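Local coordinates for protein alpha-11 giardin (Giardia intestinalis, PDB 2II2) that binds calcium as an annexin-family giardin, and probably binds phospholipid in a calcium-dependent way and acts in the cytoskeleton during attachment to the intestinal mucosa, at residues 132-136 / 137-141; 141-144 / 145-149; 26-29 / 30-33; 298-301 / 302-305. All blocks are in the same frame, centred on the assembly; numbering follows the deposited sequence.

Contact 1: 132-136 / 137-141; sequences IPLTS and AASYL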
loop_
_atom_site.group_PDB
_atom_site.type_symbol
_atom_site.label_atom_id
_atom_site.label_comp_id
_atom_site.label_asym_id
_atom_site.label_seq_id
_atom_site.Cartn_x
_atom_site.Cartn_y
_atom_site.Cartn_z
ATOM N N ILE A 132 -13.640 -5.547 -13.111
ATOM C CA ILE A 132 -13.753 -6.146 -11.780
ATOM C C ILE A 132 -15.202 -6.509 -11.490
ATOM O O ILE A 132 -15.950 -5.683 -10.968
ATOM C CB ILE A 132 -13.226 -5.180 -10.656
ATOM C CG1 ILE A 132 -11.783 -4.763 -10.954
ATOM C CG2 ILE A 132 -13.286 -5.883 -9.309
ATOM C CD1 ILE A 132 -11.221 -3.730 -9.952
ATOM N N PRO A 133 -15.592 -7.747 -11.833
ATOM C CA PRO A 133 -16.950 -8.201 -11.496
ATOM C C PRO A 133 -17.161 -8.131 -9.994
ATOM O O PRO A 133 -16.213 -8.329 -9.211
ATOM C CB PRO A 133 -16.959 -9.655 -11.968
ATOM C CG PRO A 133 -15.943 -9.679 -13.063
ATOM C CD PRO A 133 -14.852 -8.768 -12.582
ATOM N N LEU A 134 -18.399 -7.826 -9.614
ATOM C CA LEU A 134 -18.765 -7.732 -8.197
ATOM C C LEU A 134 -19.196 -9.055 -7.628
ATOM O O LEU A 134 -20.345 -9.482 -7.809
ATOM C CB LEU A 134 -19.836 -6.674 -7.960
ATOM C CG LEU A 134 -19.305 -5.242 -8.035
ATOM C CD1 LEU A 134 -20.438 -4.208 -8.061
ATOM C CD2 LEU A 134 -18.346 -4.931 -6.884
ATOM N N THR A 135 -18.269 -9.728 -6.962
ATOM C CA THR A 135 -18.539 -11.053 -6.427
ATOM C C THR A 135 -18.043 -11.077 -4.969
ATOM O O THR A 135 -18.815 -11.139 -4.003
ATOM C CB THR A 135 -17.869 -12.146 -7.308
ATOM O OG1 THR A 135 -16.461 -11.874 -7.442
ATOM C CG2 THR A 135 -18.510 -12.194 -8.724
ATOM N N SER A 136 -16.749 -10.901 -4.816
ATOM C CA SER A 136 -16.081 -11.120 -3.559
ATOM C C SER A 136 -16.016 -9.860 -2.710
ATOM O O SER A 136 -16.214 -8.750 -3.222
ATOM C CB SER A 136 -14.660 -11.532 -3.883
ATOM O OG SER A 136 -14.035 -10.529 -4.658
ATOM N N ALA A 137 -15.659 -10.025 -1.432
ATOM C CA ALA A 137 -15.331 -8.858 -0.609
ATOM C C ALA A 137 -14.249 -8.025 -1.290
ATOM O O ALA A 137 -14.338 -6.804 -1.308
ATOM C CB ALA A 137 -14.879 -9.309 0.770
ATOM N N ALA A 138 -13.246 -8.699 -1.863
ATOM C CA ALA A 138 -12.155 -7.978 -2.526
ATOM C C ALA A 138 -12.650 -7.057 -3.634
ATOM O O ALA A 138 -12.211 -5.912 -3.742
ATOM C CB ALA A 138 -11.134 -8.941 -3.081
ATOM N N SER A 139 -13.586 -7.564 -4.430
ATOM C CA SER A 139 -14.160 -6.752 -5.504
ATOM C C SER A 139 -15.005 -5.587 -5.005
ATOM O O SER A 139 -14.873 -4.459 -5.509
ATOM C CB SER A 139 -14.937 -7.610 -6.486
ATOM O OG SER A 139 -16.066 -8.243 -5.895
ATOM N N TYR A 140 -15.858 -5.848 -4.015
ATOM C CA TYR A 140 -16.626 -4.782 -3.415
ATOM C C TYR A 140 -15.737 -3.713 -2.805
ATOM O O TYR A 140 -16.052 -2.531 -2.885
ATOM C CB TYR A 140 -17.639 -5.285 -2.373
ATOM C CG TYR A 140 -18.880 -5.807 -3.022
ATOM C CD1 TYR A 140 -19.062 -7.169 -3.228
ATOM C CD2 TYR A 140 -19.863 -4.936 -3.462
ATOM C CE1 TYR A 140 -20.200 -7.661 -3.865
ATOM C CE2 TYR A 140 -21.018 -5.421 -4.107
ATOM C CZ TYR A 140 -21.166 -6.784 -4.293
ATOM O OH TYR A 140 -22.291 -7.257 -4.934
ATOM N N LEU A 141 -14.618 -4.089 -2.182
ATOM C CA LEU A 141 -13.707 -3.088 -1.607
ATOM C C LEU A 141 -13.225 -2.142 -2.691
ATOM O O LEU A 141 -13.148 -0.934 -2.457
ATOM C CB LEU A 141 -12.524 -3.774 -0.944
ATOM C CG LEU A 141 -12.811 -4.365 0.436
ATOM C CD1 LEU A 141 -11.787 -5.448 0.785
ATOM C CD2 LEU A 141 -12.818 -3.242 1.481
#
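One face of the Y140 ring carries the CD2 methyl of L134, 3.9 Å from the ring centroid and 16° off the normal, which meets the geometry of a CH-pi contact. The two side chains cross at about a right angle. At the ring's edge, in its plane, lies T135 O, 3.7 Å from Y140 CE1. Beyond these segments, E176 and V179 of helix 175-184 also touch the tyrosine.

The polar half of the contact is built on two serines. S136 OG accepts from S139 N at 3.0 Å. In return S139 OG donates to S136 O at 2.7 Å and accepts from T135 N at 2.9 Å, so this buried hydroxyl has two partners, one as donor and one as acceptor. S139 chi1 of 64° sets OG between its own backbone N and carbonyl carbon, facing the incoming loop. S136 O has a second donor, Y140 N, at 3.0 Å and nearly straight (174°). I132 CG2 adds an apolar touch on S139 CB at 3.7 Å. With its side chain bonded to the amide three residues on, S136 is the serine N-cap of helix 137-147, in an all-helical annexin fold.

Contact 2: 141-144 / 145-149; sequences LCHL and AIREN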
loop_
_atom_site.group_PDB
_atom_site.type_symbol
_atom_site.label_atom_id
_atom_site.label_comp_id
_atom_site.label_asym_id
_atom_site.label_seq_id
_atom_site.Cartn_x
_atom_site.Cartn_y
_atom_site.Cartn_z
ATOM N N LEU A 141 -14.618 -4.089 -2.182
ATOM C CA LEU A 141 -13.707 -3.088 -1.607
ATOM C C LEU A 141 -13.225 -2.142 -2.691
ATOM O O LEU A 141 -13.148 -0.934 -2.457
ATOM C CB LEU A 141 -12.524 -3.774 -0.944
ATOM C CG LEU A 141 -12.811 -4.365 0.436
ATOM C CD1 LEU A 141 -11.787 -5.448 0.785
ATOM C CD2 LEU A 141 -12.818 -3.242 1.481
ATOM N N CYS A 142 -12.891 -2.692 -3.864
ATOM C CA CYS A 142 -12.372 -1.843 -4.942
ATOM C C CYS A 142 -13.397 -0.787 -5.348
ATOM O O CYS A 142 -13.107 0.425 -5.404
ATOM C CB CYS A 142 -11.963 -2.645 -6.166
ATOM S SG CYS A 142 -10.553 -3.740 -5.864
ATOM N N HIS A 143 -14.609 -1.247 -5.645
ATOM C CA HIS A 143 -15.646 -0.347 -6.140
ATOM C C HIS A 143 -16.107 0.645 -5.071
ATOM O O HIS A 143 -16.246 1.850 -5.319
ATOM C CB HIS A 143 -16.864 -1.141 -6.615
ATOM C CG HIS A 143 -16.663 -1.853 -7.914
ATOM N ND1 HIS A 143 -17.316 -1.471 -9.067
ATOM C CD2 HIS A 143 -15.925 -2.944 -8.237
ATOM C CE1 HIS A 143 -16.992 -2.308 -10.041
ATOM N NE2 HIS A 143 -16.154 -3.214 -9.566
ATOM N N LEU A 144 -16.418 0.133 -3.884
ATOM C CA LEU A 144 -16.992 1.008 -2.862
ATOM C C LEU A 144 -15.973 2.006 -2.320
ATOM O O LEU A 144 -16.331 3.131 -1.976
ATOM C CB LEU A 144 -17.688 0.240 -1.729
ATOM C CG LEU A 144 -18.882 -0.616 -2.169
ATOM C CD1 LEU A 144 -19.533 -1.282 -0.954
ATOM C CD2 LEU A 144 -19.905 0.151 -2.995
ATOM N N ALA A 145 -14.697 1.625 -2.289
ATOM C CA ALA A 145 -13.657 2.553 -1.854
ATOM C C ALA A 145 -13.671 3.841 -2.669
ATOM O O ALA A 145 -13.443 4.928 -2.135
ATOM C CB ALA A 145 -12.266 1.906 -1.953
ATOM N N ILE A 146 -13.903 3.723 -3.968
ATOM C CA ILE A 146 -13.870 4.902 -4.808
ATOM C C ILE A 146 -15.238 5.581 -4.973
ATOM O O ILE A 146 -15.297 6.748 -5.327
ATOM C CB ILE A 146 -13.087 4.671 -6.134
ATOM C CG1 ILE A 146 -13.812 3.685 -7.046
ATOM C CG2 ILE A 146 -11.588 4.267 -5.848
ATOM C CD1 ILE A 146 -13.226 3.661 -8.489
ATOM N N ARG A 147 -16.331 4.873 -4.678
ATOM C CA ARG A 147 -17.686 5.415 -4.837
ATOM C C ARG A 147 -18.246 6.065 -3.587
ATOM O O ARG A 147 -19.000 7.028 -3.698
ATOM C CB ARG A 147 -18.638 4.308 -5.273
ATOM C CG ARG A 147 -18.540 3.924 -6.737
ATOM C CD ARG A 147 -19.292 2.638 -7.043
ATOM N NE ARG A 147 -20.556 2.485 -6.318
ATOM C CZ ARG A 147 -21.172 1.319 -6.110
ATOM N NH1 ARG A 147 -20.652 0.174 -6.571
ATOM N NH2 ARG A 147 -22.313 1.284 -5.432
ATOM N N GLU A 148 -17.922 5.523 -2.413
ATOM C CA GLU A 148 -18.669 5.862 -1.206
ATOM C C GLU A 148 -17.906 6.769 -0.267
ATOM O O GLU A 148 -16.687 6.644 -0.110
ATOM C CB GLU A 148 -19.038 4.583 -0.454
ATOM C CG GLU A 148 -19.995 3.671 -1.204
ATOM C CD GLU A 148 -21.415 4.191 -1.171
ATOM O OE1 GLU A 148 -21.703 5.061 -0.323
ATOM O OE2 GLU A 148 -22.240 3.718 -1.977
ATOM N N ASN A 149 -18.670 7.615 0.420
ATOM C CA ASN A 149 -18.136 8.533 1.403
ATOM C C ASN A 149 -18.445 8.043 2.807
ATOM O O ASN A 149 -19.270 7.129 2.998
ATOM C CB ASN A 149 -18.713 9.940 1.210
ATOM C CG ASN A 149 -18.474 10.490 -0.177
ATOM O OD1 ASN A 149 -17.434 10.254 -0.778
ATOM N ND2 ASN A 149 -19.444 11.251 -0.688
HETATM O O HOH W 1 -19.558 0.106 -9.212
#
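L144 lays its CD2 methyl over one face of the R147 guanidinium, 3.6 Å from CZ and offset toward the rim of the group. The arginine is bent at chi3 (38°), which folds its outer chain back toward L144. R147 NH1 also lies 4.0 Å from H143 CB. A water joins the two polar ends, 2.7 Å from H143 ND1 and accepting a weak bond from R147 NH1 at 2.9 Å. The other imidazole nitrogen, H143 NE2, is bonded to I132 O, so both ring nitrogens have partners, which would tend to hold the ring's rotation.

These residues occupy the last turns of helix 137-147, one of the packed helices of the annexin fold. Its ending can be followed in the backbone. A145 N bonds to L141 O at 3.0 Å, whereas R147 N makes weak bonds to H143 O and to L144 O. I146 N likewise reaches H143 O weakly, with an angle of 131°. A sounder bond returns at E148, whose N meets L144 O at 2.9 Å, although E148 itself leaves helical phi/psi. C142 O, buried here, has no polar partner in the model.

Beyond the helix end, E148 OE2 forms a salt bridge with R180 of helix 175-184, while R109 bonds to A145 O and E148 O. Closer in, E148 CG lies 4.0 Å from L144 CD2.

Contact 3: 26-29 / 30-33; sequences VTFT and SRWS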
loop_
_atom_site.group_PDB
_atom_site.type_symbol
_atom_site.label_atom_id
_atom_site.label_comp_id
_atom_site.label_asym_id
_atom_site.label_seq_id
_atom_site.Cartn_x
_atom_site.Cartn_y
_atom_site.Cartn_z
ATOM N N VAL A 26 21.241 3.572 -2.524
ATOM C CA VAL A 26 20.480 3.703 -1.272
ATOM C C VAL A 26 20.929 4.916 -0.458
ATOM O O VAL A 26 20.111 5.733 -0.035
ATOM C CB VAL A 26 20.582 2.430 -0.422
ATOM C CG1 VAL A 26 19.947 2.576 0.939
ATOM C CG2 VAL A 26 19.940 1.241 -1.145
ATOM N N THR A 27 22.230 5.026 -0.240
ATOM C CA THR A 27 22.732 6.132 0.564
ATOM C C THR A 27 22.511 7.479 -0.130
ATOM O O THR A 27 22.199 8.481 0.525
ATOM C CB THR A 27 24.197 5.911 0.952
ATOM O OG1 THR A 27 24.998 5.855 -0.223
ATOM C CG2 THR A 27 24.338 4.623 1.708
ATOM N N PHE A 28 22.679 7.511 -1.452
ATOM C CA PHE A 28 22.381 8.728 -2.201
ATOM C C PHE A 28 20.925 9.179 -2.015
ATOM O O PHE A 28 20.619 10.359 -1.775
ATOM C CB PHE A 28 22.701 8.543 -3.692
ATOM C CG PHE A 28 22.363 9.752 -4.521
ATOM C CD1 PHE A 28 23.287 10.787 -4.689
ATOM C CD2 PHE A 28 21.121 9.880 -5.102
ATOM C CE1 PHE A 28 22.963 11.905 -5.445
ATOM C CE2 PHE A 28 20.773 10.997 -5.834
ATOM C CZ PHE A 28 21.705 12.011 -6.003
ATOM N N THR A 29 20.015 8.213 -2.135
ATOM C CA THR A 29 18.592 8.498 -2.059
ATOM C C THR A 29 18.214 9.052 -0.693
ATOM O O THR A 29 17.322 9.880 -0.595
ATOM C CB THR A 29 17.780 7.262 -2.430
ATOM O OG1 THR A 29 18.095 6.902 -3.781
ATOM C CG2 THR A 29 16.283 7.513 -2.336
ATOM N N SER A 30 18.927 8.609 0.344
ATOM C CA SER A 30 18.620 9.004 1.720
ATOM C C SER A 30 18.750 10.514 1.970
ATOM O O SER A 30 18.219 11.049 2.968
ATOM C CB SER A 30 19.539 8.256 2.699
ATOM O OG SER A 30 20.819 8.880 2.770
ATOM N N ARG A 31 19.431 11.229 1.077
ATOM C CA ARG A 31 19.744 12.628 1.311
ATOM C C ARG A 31 18.591 13.577 1.114
ATOM O O ARG A 31 18.663 14.703 1.598
ATOM C CB ARG A 31 20.866 13.070 0.367
ATOM C CG ARG A 31 22.157 12.381 0.580
ATOM C CD ARG A 31 23.206 13.072 -0.241
ATOM N NE ARG A 31 24.173 12.090 -0.670
ATOM C CZ ARG A 31 24.920 12.218 -1.748
ATOM N NH1 ARG A 31 24.810 13.315 -2.503
ATOM N NH2 ARG A 31 25.770 11.252 -2.056
ATOM N N TRP A 32 17.545 13.132 0.421
ATOM C CA TRP A 32 16.577 14.050 -0.175
ATOM C C TRP A 32 15.156 13.950 0.369
ATOM O O TRP A 32 14.616 12.857 0.512
ATOM C CB TRP A 32 16.539 13.826 -1.691
ATOM C CG TRP A 32 17.905 13.699 -2.299
ATOM C CD1 TRP A 32 18.542 12.542 -2.668
ATOM C CD2 TRP A 32 18.824 14.766 -2.591
ATOM N NE1 TRP A 32 19.791 12.822 -3.163
ATOM C CE2 TRP A 32 19.992 14.178 -3.125
ATOM C CE3 TRP A 32 18.784 16.162 -2.429
ATOM C CZ2 TRP A 32 21.096 14.938 -3.524
ATOM C CZ3 TRP A 32 19.884 16.918 -2.846
ATOM C CH2 TRP A 32 21.019 16.306 -3.384
ATOM N N SER A 33 14.535 15.108 0.616
ATOM C CA SER A 33 13.104 15.157 0.932
ATOM C C SER A 33 12.253 14.831 -0.312
ATOM O O SER A 33 12.783 14.797 -1.434
ATOM C CB SER A 33 12.740 16.538 1.438
ATOM O OG SER A 33 12.828 17.462 0.378
HETATM O O HOH W 2 25.552 8.558 -0.900
HETATM O O HOH W 3 24.467 10.148 0.918
HETATM O O HOH W 4 15.196 10.290 1.076
#
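T27 O is gripped by S30 OG at 2.7 Å and by a water at 2.8 Å, while S30 N adds a weak bond. The serine hydroxyl is the donor, and its chi1 of 80° turns OG back toward the helix. A second water accepts from R31 NH2 at 2.9 Å and hydrogen-bonds with T27 OG1 at 2.8 Å; OG1 also bonds to E24 O.

Backbone bonds mark the close of helix 22-29 in the annexin fold: S30 N reaches V26 O, R31 N reaches F28 O, and a type I beta turn runs from T29 to W32. Before the next helix, S33 takes the N-cap position.

F28 meets two neighbours. W32 NE1 stands over one face of its ring, 3.4 Å from F28 CE2, and the phenyl and the five-membered ring of W32 meet obliquely at 53°. F28 CD1 in turn sits over a face of the R31 guanidinium, 3.6 Å from NH2. With CG anti to the backbone N (chi1 178°), the phenyl group is carried to both partners. R31 NH2 also forms a salt bridge with E12 of helix 9-18, whose residues V13 and I16 touch F28.

Contact 4: 298-301 / 302-305; sequences FRDA and CLMF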
loop_
_atom_site.group_PDB
_atom_site.type_symbol
_atom_site.label_atom_id
_atom_site.label_comp_id
_atom_site.label_asym_id
_atom_site.label_seq_id
_atom_site.Cartn_x
_atom_site.Cartn_y
_atom_site.Cartn_z
ATOM N N PHE A 298 17.489 -5.015 -1.171
ATOM C CA PHE A 298 16.159 -4.534 -0.814
ATOM C C PHE A 298 16.074 -4.152 0.656
ATOM O O PHE A 298 15.507 -3.107 0.989
ATOM C CB PHE A 298 15.060 -5.569 -1.134
ATOM C CG PHE A 298 13.720 -5.113 -0.639
ATOM C CD1 PHE A 298 13.056 -4.046 -1.269
ATOM C CD2 PHE A 298 13.174 -5.628 0.522
ATOM C CE1 PHE A 298 11.874 -3.560 -0.781
ATOM C CE2 PHE A 298 11.970 -5.131 1.029
ATOM C CZ PHE A 298 11.342 -4.088 0.377
ATOM N N ARG A 299 16.603 -5.001 1.549
ATOM C CA ARG A 299 16.525 -4.707 2.987
ATOM C C ARG A 299 17.057 -3.314 3.318
ATOM O O ARG A 299 16.429 -2.551 4.065
ATOM C CB ARG A 299 17.276 -5.793 3.763
ATOM C CG ARG A 299 17.427 -5.598 5.265
ATOM C CD ARG A 299 18.318 -6.707 5.839
ATOM N NE ARG A 299 19.719 -6.523 5.472
ATOM C CZ ARG A 299 20.361 -7.232 4.552
ATOM N NH1 ARG A 299 19.749 -8.220 3.899
ATOM N NH2 ARG A 299 21.644 -6.981 4.288
ATOM N N ASP A 300 18.227 -2.990 2.782
ATOM C CA ASP A 300 18.824 -1.703 3.051
ATOM C C ASP A 300 18.037 -0.543 2.451
ATOM O O ASP A 300 17.889 0.505 3.085
ATOM C CB ASP A 300 20.269 -1.691 2.565
ATOM C CG ASP A 300 21.180 -2.532 3.448
ATOM O OD1 ASP A 300 20.921 -2.655 4.667
ATOM O OD2 ASP A 300 22.157 -3.092 2.920
ATOM N N ALA A 301 17.495 -0.746 1.258
ATOM C CA ALA A 301 16.621 0.262 0.676
ATOM C C ALA A 301 15.392 0.489 1.547
ATOM O O ALA A 301 14.973 1.632 1.744
ATOM C CB ALA A 301 16.200 -0.144 -0.725
ATOM N N CYS A 302 14.802 -0.606 2.008
ATOM C CA CYS A 302 13.596 -0.566 2.819
ATOM C C CYS A 302 13.859 0.182 4.128
ATOM O O CYS A 302 13.101 1.074 4.506
ATOM C CB CYS A 302 13.137 -2.000 3.071
ATOM S SG CYS A 302 11.580 -2.133 3.979
ATOM N N LEU A 303 14.932 -0.177 4.836
ATOM C CA LEU A 303 15.286 0.541 6.065
ATOM C C LEU A 303 15.486 2.047 5.829
ATOM O O LEU A 303 15.036 2.906 6.606
ATOM C CB LEU A 303 16.528 -0.074 6.689
ATOM C CG LEU A 303 16.379 -1.482 7.263
ATOM C CD1 LEU A 303 17.770 -2.020 7.558
ATOM C CD2 LEU A 303 15.496 -1.560 8.521
ATOM N N MET A 304 16.189 2.362 4.741
ATOM C CA MET A 304 16.409 3.757 4.392
ATOM C C MET A 304 15.092 4.479 4.167
ATOM O O MET A 304 14.910 5.584 4.707
ATOM C CB MET A 304 17.361 3.865 3.190
ATOM C CG MET A 304 17.647 5.276 2.703
ATOM S SD MET A 304 16.364 5.998 1.641
ATOM C CE MET A 304 16.399 4.857 0.243
ATOM N N PHE A 305 14.197 3.913 3.368
ATOM C CA PHE A 305 12.969 4.629 3.078
ATOM C C PHE A 305 12.095 4.829 4.323
ATOM O O PHE A 305 11.380 5.836 4.421
ATOM C CB PHE A 305 12.173 3.947 1.968
ATOM C CG PHE A 305 12.607 4.295 0.572
ATOM C CD1 PHE A 305 13.003 3.296 -0.326
ATOM C CD2 PHE A 305 12.549 5.608 0.117
ATOM C CE1 PHE A 305 13.390 3.620 -1.625
ATOM C CE2 PHE A 305 12.944 5.960 -1.176
ATOM C CZ PHE A 305 13.357 4.943 -2.065
#
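Helix 298-306, the last helix of this annexin fold, packs here through a regular alpha-helical turn inside the family's annexin domain. Four consecutive i to i+4 bonds show the regularity: C302 N to F298 O, L303 N to R299 O, M304 N to D300 O and F305 N to A301 O, all between 2.8 and 3.0 Å. Their N-H...O angles are all 160° or more.

Several helices touch the turn. A256, A257 and T260 of helix 249-263 meet the F298, C302 and F305 face; V26 and T29 of helix 22-29 meet A301, M304 and F305; and V68 of helix 64-73 touches F298, A301 and F305. The side chain of A301 is about 9 Å from that of I60, and that of F298 about 9 Å from that of E66, two residues seen to bind calcium in another structure of this protein.

Within the helix, L303 CG lies 3.4 Å from R299 O, alongside the backbone. M304, bent at chi2 and chi3, brings its CE methyl over the centre of the adjoining F305 ring. C302 meets F298 one turn back. Its CB lies over one face of the phenyl ring, 4.2 Å from the centroid and 25° off the normal, a CH-pi contact. The thiol, anti to its backbone N at chi1 -176°, makes an oblique sulfur-aromatic approach, with C302 SG 4.1 Å from F298 CZ.

The four contacts form two pairs on opposite sides of the chain's centre. Contacts 1 and 2 share L141 and helix 137-147, at its start and its end; their centres are 10 Å apart and L134 CD2 packs on H143 CD2 at 3.4 Å. Contacts 3 and 4 belong to different helices that touch, with S30 CB 3.5 Å from M304 CG. Contacts 2 and 4 are buried, yet they differ: contact 4 is regular helix with apolar and sulfur contacts, contact 2 a helix end with weakened backbone bonds and charged side chains. Contacts 1 and 3, partly buried at helix boundaries, rely on serine hydroxyls, a cap at one and a turn with bridging waters at the other.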